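Local coordinates for protein leucine aminopeptidase (Legionella pneumophila, PDB 5GNE) that probably removes N-terminal residues from peptides as a zinc-dependent aminopeptidase of the M28 family, with two zinc ions held at its metal site, at residues R25-A37 with N70-T83. Numbering follows the deposited sequence.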
loop_
_atom_site.group_PDB
_atom_site.type_symbol
_atom_site.label_atom_id
_atom_site.label_comp_id
_atom_site.label_asym_id
_atom_site.label_seq_id
_atom_site.Cartn_x
_atom_site.Cartn_y
_atom_site.Cartn_z
ATOM N N ARG A 25 -26.345 -11.574 -1.396
ATOM C CA ARG A 25 -27.285 -11.143 -2.410
ATOM C C ARG A 25 -26.499 -10.772 -3.656
ATOM O O ARG A 25 -25.603 -9.924 -3.600
ATOM C CB ARG A 25 -28.092 -9.946 -1.918
ATOM C CG ARG A 25 -29.130 -9.449 -2.891
ATOM C CD ARG A 25 -29.844 -8.238 -2.315
ATOM N NE ARG A 25 -30.550 -8.549 -1.069
ATOM C CZ ARG A 25 -31.772 -9.072 -0.997
ATOM N NH1 ARG A 25 -32.449 -9.358 -2.104
ATOM N NH2 ARG A 25 -32.322 -9.313 0.188
ATOM N N LEU A 26 -26.817 -11.408 -4.773
ATOM C CA LEU A 26 -26.126 -11.116 -6.008
ATOM C C LEU A 26 -26.670 -9.884 -6.699
ATOM O O LEU A 26 -27.820 -9.883 -7.136
ATOM C CB LEU A 26 -26.227 -12.318 -6.938
ATOM C CG LEU A 26 -25.423 -12.180 -8.222
ATOM C CD1 LEU A 26 -23.936 -12.071 -7.879
ATOM C CD2 LEU A 26 -25.693 -13.383 -9.085
ATOM N N ILE A 27 -25.853 -8.852 -6.866
ATOM C CA ILE A 27 -26.346 -7.650 -7.529
ATOM C C ILE A 27 -26.081 -7.682 -9.042
ATOM O O ILE A 27 -26.964 -7.432 -9.832
ATOM C CB ILE A 27 -25.706 -6.374 -6.937
ATOM C CG1 ILE A 27 -26.041 -6.230 -5.454
ATOM C CG2 ILE A 27 -26.165 -5.144 -7.711
ATOM C CD1 ILE A 27 -25.072 -5.297 -4.691
ATOM N N ALA A 28 -24.847 -7.979 -9.428
ATOM C CA ALA A 28 -24.453 -8.101 -10.826
ATOM C C ALA A 28 -23.390 -9.179 -10.907
ATOM O O ALA A 28 -22.723 -9.467 -9.922
ATOM C CB ALA A 28 -23.930 -6.786 -11.372
ATOM N N GLN A 29 -23.260 -9.798 -12.072
ATOM C CA GLN A 29 -22.304 -10.872 -12.283
ATOM C C GLN A 29 -21.751 -10.879 -13.683
ATOM O O GLN A 29 -22.453 -10.539 -14.605
ATOM C CB GLN A 29 -22.947 -12.222 -11.994
ATOM C CG GLN A 29 -21.938 -13.330 -11.677
ATOM C CD GLN A 29 -22.616 -14.581 -11.185
ATOM O OE1 GLN A 29 -23.449 -15.156 -11.884
ATOM N NE2 GLN A 29 -22.270 -15.009 -9.969
ATOM N N SER A 30 -20.475 -11.245 -13.827
ATOM C CA SER A 30 -19.831 -11.429 -15.136
ATOM C C SER A 30 -19.333 -12.871 -15.251
ATOM O O SER A 30 -19.552 -13.670 -14.361
ATOM C CB SER A 30 -18.665 -10.455 -15.317
ATOM O OG SER A 30 -17.540 -10.826 -14.500
ATOM N N ASP A 31 -18.666 -13.225 -16.338
ATOM C CA ASP A 31 -18.137 -14.581 -16.448
ATOM C C ASP A 31 -17.116 -14.887 -15.320
ATOM O O ASP A 31 -16.946 -16.049 -14.963
ATOM C CB ASP A 31 -17.562 -14.849 -17.847
ATOM C CG ASP A 31 -16.428 -13.925 -18.223
ATOM O OD1 ASP A 31 -16.344 -12.812 -17.675
ATOM O OD2 ASP A 31 -15.640 -14.306 -19.119
ATOM N N HIS A 32 -16.438 -13.867 -14.784
ATOM C CA HIS A 32 -15.386 -14.083 -13.770
ATOM C C HIS A 32 -15.632 -13.463 -12.373
ATOM O O HIS A 32 -15.090 -13.961 -11.378
ATOM C CB HIS A 32 -14.049 -13.555 -14.289
ATOM C CG HIS A 32 -13.576 -14.251 -15.529
ATOM N ND1 HIS A 32 -13.358 -15.612 -15.576
ATOM C CD2 HIS A 32 -13.248 -13.772 -16.753
ATOM C CE1 HIS A 32 -12.941 -15.946 -16.786
ATOM N NE2 HIS A 32 -12.861 -14.849 -17.516
ATOM N N PHE A 33 -16.448 -12.413 -12.272
ATOM C CA PHE A 33 -16.627 -11.745 -10.982
ATOM C C PHE A 33 -18.090 -11.507 -10.645
ATOM O O PHE A 33 -18.965 -11.482 -11.547
ATOM C CB PHE A 33 -15.859 -10.410 -10.942
ATOM C CG PHE A 33 -14.362 -10.569 -11.077
ATOM C CD1 PHE A 33 -13.570 -10.789 -9.968
ATOM C CD2 PHE A 33 -13.757 -10.536 -12.322
ATOM C CE1 PHE A 33 -12.191 -10.954 -10.091
ATOM C CE2 PHE A 33 -12.381 -10.704 -12.463
ATOM C CZ PHE A 33 -11.596 -10.913 -11.344
ATOM N N SER A 34 -18.338 -11.363 -9.342
ATOM C CA SER A 34 -19.650 -11.030 -8.797
ATOM C C SER A 34 -19.629 -9.781 -7.924
ATOM O O SER A 34 -18.701 -9.581 -7.133
ATOM C CB SER A 34 -20.193 -12.203 -7.981
ATOM O OG SER A 34 -20.304 -13.355 -8.817
ATOM N N PHE A 35 -20.655 -8.950 -8.079
ATOM C CA PHE A 35 -20.854 -7.775 -7.250
ATOM C C PHE A 35 -21.965 -8.103 -6.271
ATOM O O PHE A 35 -23.098 -8.363 -6.682
ATOM C CB PHE A 35 -21.207 -6.552 -8.106
ATOM C CG PHE A 35 -21.512 -5.304 -7.311
ATOM C CD1 PHE A 35 -20.752 -4.969 -6.203
ATOM C CD2 PHE A 35 -22.528 -4.438 -7.708
ATOM C CE1 PHE A 35 -21.008 -3.809 -5.484
ATOM C CE2 PHE A 35 -22.817 -3.265 -6.979
ATOM C CZ PHE A 35 -22.058 -2.949 -5.874
ATOM N N ILE A 36 -21.647 -8.158 -4.984
ATOM C CA ILE A 36 -22.603 -8.686 -4.019
ATOM C C ILE A 36 -22.796 -7.827 -2.785
ATOM O O ILE A 36 -21.979 -6.974 -2.444
ATOM C CB ILE A 36 -22.201 -10.097 -3.531
ATOM C CG1 ILE A 36 -20.852 -10.057 -2.816
ATOM C CG2 ILE A 36 -22.163 -11.088 -4.687
ATOM C CD1 ILE A 36 -20.474 -11.410 -2.121
ATOM N N ALA A 37 -23.909 -8.075 -2.115
ATOM C CA ALA A 37 -24.151 -7.488 -0.818
ATOM C C ALA A 37 -24.153 -8.609 0.207
ATOM O O ALA A 37 -24.845 -9.617 0.048
ATOM C CB ALA A 37 -25.474 -6.725 -0.807
ATOM N N ASN A 70 -28.707 0.754 -4.903
ATOM C CA ASN A 70 -28.573 -0.096 -6.078
ATOM C C ASN A 70 -29.470 0.347 -7.248
ATOM O O ASN A 70 -29.069 0.247 -8.394
ATOM C CB ASN A 70 -28.856 -1.574 -5.729
ATOM C CG ASN A 70 -27.788 -2.197 -4.787
ATOM O OD1 ASN A 70 -26.617 -1.847 -4.836
ATOM N ND2 ASN A 70 -28.200 -3.155 -3.974
ATOM N N ARG A 71 -30.679 0.841 -6.971
ATOM C CA ARG A 71 -31.574 1.260 -8.066
ATOM C C ARG A 71 -30.930 2.308 -8.967
ATOM O O ARG A 71 -31.285 2.408 -10.134
ATOM C CB ARG A 71 -32.943 1.728 -7.563
ATOM C CG ARG A 71 -32.992 2.961 -6.709
ATOM C CD ARG A 71 -34.265 2.918 -5.864
ATOM N NE ARG A 71 -34.238 3.873 -4.761
ATOM C CZ ARG A 71 -35.029 4.934 -4.681
ATOM N NH1 ARG A 71 -35.935 5.164 -5.622
ATOM N NH2 ARG A 71 -34.931 5.751 -3.647
ATOM N N PHE A 72 -30.019 3.113 -8.425
ATOM C CA PHE A 72 -29.396 4.164 -9.230
ATOM C C PHE A 72 -28.014 3.822 -9.789
ATOM O O PHE A 72 -27.401 4.663 -10.461
ATOM C CB PHE A 72 -29.296 5.452 -8.425
ATOM C CG PHE A 72 -30.627 5.984 -7.974
ATOM C CD1 PHE A 72 -31.746 5.844 -8.778
ATOM C CD2 PHE A 72 -30.758 6.636 -6.750
ATOM C CE1 PHE A 72 -32.998 6.354 -8.368
ATOM C CE2 PHE A 72 -31.999 7.140 -6.340
ATOM C CZ PHE A 72 -33.116 6.996 -7.159
ATOM N N LEU A 73 -27.534 2.606 -9.540
ATOM C CA LEU A 73 -26.202 2.227 -9.983
ATOM C C LEU A 73 -26.257 1.496 -11.307
ATOM O O LEU A 73 -27.121 0.663 -11.532
ATOM C CB LEU A 73 -25.488 1.316 -8.958
ATOM C CG LEU A 73 -25.164 1.964 -7.610
ATOM C CD1 LEU A 73 -24.509 0.966 -6.669
ATOM C CD2 LEU A 73 -24.275 3.175 -7.789
ATOM N N ASP A 74 -25.315 1.806 -12.185
ATOM C CA ASP A 74 -25.081 0.952 -13.331
ATOM C C ASP A 74 -24.138 -0.178 -12.849
ATOM O O ASP A 74 -22.920 -0.116 -13.006
ATOM C CB ASP A 74 -24.504 1.755 -14.488
ATOM C CG ASP A 74 -24.335 0.930 -15.755
ATOM O OD1 ASP A 74 -24.484 -0.315 -15.717
ATOM O OD2 ASP A 74 -24.067 1.553 -16.804
ATOM N N SER A 75 -24.725 -1.181 -12.208
ATOM C CA SER A 75 -23.968 -2.257 -11.598
ATOM C C SER A 75 -23.026 -2.978 -12.544
ATOM O O SER A 75 -21.923 -3.364 -12.136
ATOM C CB SER A 75 -24.899 -3.276 -10.979
ATOM O OG SER A 75 -25.205 -2.884 -9.672
ATOM N N LYS A 76 -23.447 -3.184 -13.787
ATOM C CA LYS A 76 -22.604 -3.924 -14.701
ATOM C C LYS A 76 -21.401 -3.101 -15.126
ATOM O O LYS A 76 -20.306 -3.636 -15.276
ATOM C CB LYS A 76 -23.393 -4.397 -15.917
ATOM C CG LYS A 76 -24.532 -5.308 -15.525
ATOM C CD LYS A 76 -25.048 -6.133 -16.678
ATOM C CE LYS A 76 -25.823 -7.309 -16.111
ATOM N NZ LYS A 76 -25.028 -7.991 -15.020
ATOM N N LYS A 77 -21.584 -1.799 -15.308
ATOM C CA LYS A 77 -20.454 -0.983 -15.713
ATOM C C LYS A 77 -19.467 -0.887 -14.544
ATOM O O LYS A 77 -18.239 -0.934 -14.733
ATOM C CB LYS A 77 -20.891 0.400 -16.171
ATOM C CG LYS A 77 -19.767 1.107 -16.946
ATOM C CD LYS A 77 -20.172 2.510 -17.330
ATOM C CE LYS A 77 -21.084 2.545 -18.531
ATOM N NZ LYS A 77 -21.277 3.954 -18.956
ATOM N N LEU A 78 -20.008 -0.795 -13.337
ATOM C CA LEU A 78 -19.183 -0.777 -12.140
ATOM C C LEU A 78 -18.362 -2.064 -12.055
ATOM O O LEU A 78 -17.141 -2.047 -11.868
ATOM C CB LEU A 78 -20.055 -0.619 -10.899
ATOM C CG LEU A 78 -19.277 -0.674 -9.581
ATOM C CD1 LEU A 78 -18.710 0.689 -9.213
ATOM C CD2 LEU A 78 -20.185 -1.171 -8.466
ATOM N N LEU A 79 -19.062 -3.183 -12.195
ATOM C CA LEU A 79 -18.451 -4.478 -12.087
ATOM C C LEU A 79 -17.359 -4.670 -13.136
ATOM O O LEU A 79 -16.255 -5.134 -12.821
ATOM C CB LEU A 79 -19.515 -5.571 -12.209
ATOM C CG LEU A 79 -18.880 -6.975 -12.267
ATOM C CD1 LEU A 79 -18.071 -7.261 -10.980
ATOM C CD2 LEU A 79 -19.942 -8.039 -12.468
ATOM N N ASP A 80 -17.648 -4.279 -14.371
ATOM C CA ASP A 80 -16.665 -4.401 -15.447
ATOM C C ASP A 80 -15.436 -3.526 -15.218
ATOM O O ASP A 80 -14.302 -3.977 -15.388
ATOM C CB ASP A 80 -17.295 -4.068 -16.812
ATOM C CG ASP A 80 -16.264 -3.998 -17.932
ATOM O OD1 ASP A 80 -15.794 -5.065 -18.388
ATOM O OD2 ASP A 80 -15.910 -2.874 -18.353
ATOM N N LYS A 81 -15.647 -2.277 -14.834
ATOM C CA LYS A 81 -14.539 -1.347 -14.780
ATOM C C LYS A 81 -13.640 -1.559 -13.559
ATOM O O LYS A 81 -12.463 -1.225 -13.614
ATOM C CB LYS A 81 -15.069 0.102 -14.810
ATOM C CG LYS A 81 -14.473 0.964 -15.943
ATOM C CD LYS A 81 -15.066 0.640 -17.337
ATOM C CE LYS A 81 -14.698 1.700 -18.392
ATOM N NZ LYS A 81 -14.263 1.103 -19.695
ATOM N N LEU A 82 -14.165 -2.139 -12.478
ATOM C CA LEU A 82 -13.334 -2.439 -11.307
ATOM C C LEU A 82 -12.699 -3.850 -11.393
ATOM O O LEU A 82 -12.019 -4.268 -10.455
ATOM C CB LEU A 82 -14.141 -2.325 -10.008
ATOM C CG LEU A 82 -14.831 -0.999 -9.656
ATOM C CD1 LEU A 82 -15.409 -1.008 -8.243
ATOM C CD2 LEU A 82 -13.894 0.191 -9.837
ATOM N N THR A 83 -12.914 -4.581 -12.492
ATOM C CA THR A 83 -12.275 -5.898 -12.623
ATOM C C THR A 83 -11.465 -6.041 -13.914
ATOM O O THR A 83 -11.043 -7.116 -14.271
ATOM C CB THR A 83 -13.299 -7.048 -12.574
ATOM O OG1 THR A 83 -14.244 -6.894 -13.633
ATOM C CG2 THR A 83 -14.039 -7.051 -11.256
#
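L79 and F35 both turn CG away from their own backbone nitrogen (chi1 173° and 177°), which sends the leucine methyls from helix 75-81 to F33 CB and the Q29-S30 backbone, and carries the phenyl ring from strand 33-37 to L78 and S75. The two methyls of L79 divide the hairpin between them: CD1 rests on F33 CB at 3.8 Å, while CD2 settles on the backbone of Q29 and S30, 3.5 Å from S30 N. That amide is already bonded to F33 O at the hairpin end, so the methyl lies against a satisfied peptide group. The F35 ring is sandwiched, with CD1 of I27 over one face and CD2 of L78 over the other, the latter a CH-pi contact 3.8 Å from the ring centroid; S75 OG stands in plane at its edge. I27 and A28 both pair with F35, whose O accepts from both amides, a classic beta bulge in which the CB bonds of both consecutive residues point toward 70-83. A28 CB accordingly packs on S75 CB at 3.7 Å, and the I27 side chain crosses that of N70 at about a right angle, CD1 lying 3.8 Å from N70 OD1, which R9 holds. At the other end, T83 lays CG2 over the F33 ring, 3.8 Å from its centroid. Its OG1 bonds to L79 O at 2.8 Å, fixing the rotation that presents the methyl. The turn is kept in shape by S30 OG, which accepts from H32 N and F33 N, an ST turn and ST motif. Around this layer, I65 adds to the cover of F35 and L78, and Y313 meets the F33 ring. Helix 75-81 thus packs on the outer hairpin of the small antiparallel sheet, away from the zinc site, through methyl and ring contacts, while S30 and T83 spend their hydroxyls within their own segments and N70 OD1 turns to R9.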